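Local coordinates for 2,3-dehydroadipyl-CoA hydratase (Escherichia coli, PDB 4FZW), which catalyses the reversible hydration of 2,3-dehydroadipyl-CoA to 3-hydroxyadipyl-CoA in the breakdown of phenylacetate, at residues A72-D75 / N81-R84. Sequence-based numbering, arbitrary orientation.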
loop_
_atom_site.group_PDB
_atom_site.type_symbol
_atom_site.label_atom_id
_atom_site.label_comp_id
_atom_site.label_asym_id
_atom_site.label_seq_id
_atom_site.Cartn_x
_atom_site.Cartn_y
_atom_site.Cartn_z
ATOM N N ALA B 72 -7.228 -22.817 -24.692
ATOM C CA ALA B 72 -8.151 -22.431 -25.767
ATOM C C ALA B 72 -9.601 -22.864 -25.492
ATOM O O ALA B 72 -10.532 -22.059 -25.595
ATOM C CB ALA B 72 -7.676 -22.991 -27.110
ATOM N N GLU B 73 -9.783 -24.140 -25.159
ATOM C CA GLU B 73 -11.107 -24.686 -24.877
ATOM C C GLU B 73 -11.750 -24.019 -23.665
ATOM O O GLU B 73 -12.813 -24.440 -23.200
ATOM C CB GLU B 73 -11.050 -26.210 -24.698
ATOM C CG GLU B 73 -10.140 -26.703 -23.580
ATOM C CD GLU B 73 -9.908 -28.204 -23.645
ATOM O OE1 GLU B 73 -9.435 -28.780 -22.641
ATOM O OE2 GLU B 73 -10.195 -28.807 -24.705
ATOM N N LYS B 74 -11.095 -22.980 -23.157
ATOM C CA LYS B 74 -11.663 -22.164 -22.099
ATOM C C LYS B 74 -12.185 -20.857 -22.692
ATOM O O LYS B 74 -11.463 -20.131 -23.379
ATOM C CB LYS B 74 -10.641 -21.901 -20.993
ATOM C CG LYS B 74 -10.226 -23.149 -20.239
ATOM C CD LYS B 74 -9.266 -22.822 -19.107
ATOM C CE LYS B 74 -8.750 -24.090 -18.457
ATOM N NZ LYS B 74 -7.276 -24.086 -18.245
ATOM N N ASP B 75 -13.460 -20.579 -22.441
ATOM C CA ASP B 75 -14.098 -19.375 -22.958
ATOM C C ASP B 75 -14.194 -18.352 -21.835
ATOM O O ASP B 75 -13.726 -18.612 -20.730
ATOM C CB ASP B 75 -15.480 -19.707 -23.530
ATOM C CG ASP B 75 -15.406 -20.665 -24.710
ATOM O OD1 ASP B 75 -14.354 -20.702 -25.387
ATOM O OD2 ASP B 75 -16.402 -21.378 -24.962
ATOM N N ASN B 81 -13.765 -19.342 -14.070
ATOM C CA ASN B 81 -13.805 -20.373 -13.043
ATOM C C ASN B 81 -12.643 -21.375 -13.094
ATOM O O ASN B 81 -12.688 -22.412 -12.428
ATOM C CB ASN B 81 -15.138 -21.124 -13.099
ATOM N N ASP B 82 -11.608 -21.057 -13.872
ATOM C CA ASP B 82 -10.455 -21.939 -14.046
ATOM C C ASP B 82 -9.757 -22.283 -12.731
ATOM O O ASP B 82 -9.640 -21.447 -11.837
ATOM C CB ASP B 82 -9.446 -21.303 -15.011
ATOM C CG ASP B 82 -8.378 -22.279 -15.479
ATOM O OD1 ASP B 82 -8.199 -23.340 -14.851
ATOM O OD2 ASP B 82 -7.707 -21.973 -16.481
ATOM N N THR B 83 -9.276 -23.520 -12.638
ATOM C CA THR B 83 -8.573 -24.011 -11.454
ATOM C C THR B 83 -7.138 -23.498 -11.346
ATOM O O THR B 83 -6.625 -23.300 -10.242
ATOM C CB THR B 83 -8.525 -25.557 -11.449
ATOM O OG1 THR B 83 -7.930 -26.017 -10.230
ATOM C CG2 THR B 83 -7.717 -26.077 -12.643
ATOM N N ARG B 84 -6.511 -23.271 -12.500
ATOM C CA ARG B 84 -5.073 -22.980 -12.591
ATOM C C ARG B 84 -4.540 -21.866 -11.681
ATOM O O ARG B 84 -3.487 -22.017 -11.068
ATOM C CB ARG B 84 -4.674 -22.693 -14.038
ATOM C CG ARG B 84 -4.242 -23.916 -14.829
ATOM C CD ARG B 84 -3.948 -23.541 -16.268
ATOM N NE ARG B 84 -2.525 -23.609 -16.568
ATOM C CZ ARG B 84 -1.897 -24.733 -16.891
ATOM N NH1 ARG B 84 -2.575 -25.872 -16.943
ATOM N NH2 ARG B 84 -0.598 -24.720 -17.157
#
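Lys74 reaches across to Asp82 and forms a salt bridge, with its NZ 2.8 Å from Asp82 OD2. The ammonium approaches from above the carboxylate plane, 38° out of it, and the two side chains cross at about a right angle. A lysine suits this place because its chain spans a wide gap: Lys74 CA and Asp82 CA are 8.1 Å apart. The chain runs straight through chi2 and chi3, bringing its outer methylenes up to OD2, and the bend at chi4 only settles where NZ sits. A weak hydrogen bond to the carbonyl O of Glu70 gives NZ a second acceptor.

Asp82 divides its carboxylate between two tasks. With CG anti to the backbone N (chi1 -167°), OD1 accepts from Arg84 N at 2.9 Å, a capping bond in the turn that leads into helix 84-92. The bond is straight at the hydrogen, though the N-H comes from well above the carboxylate plane, 61° out of it. A short acid suits the position, reaching back to this amide while OD2 still serves the lysine. Replacing it by an alanine is likely to leave the Lys74 ammonium without its counter-charge and the Arg84 N-H without its side-chain acceptor. The CD methylene of Arg84 lies beside the ammonium, 3.9 Å from Lys74 NZ; this long side chain carries its guanidinium onward, NH2 to Leu29 O and NE to a glycerol probably from the crystallisation liquor.

The bridge thus joins the loops at the two ends of helix 76-80. Lys74 and Arg84 also touch Asn31 of helix 31-46, and Lys74 O makes a weak hydrogen bond to Arg240 of a second subunit.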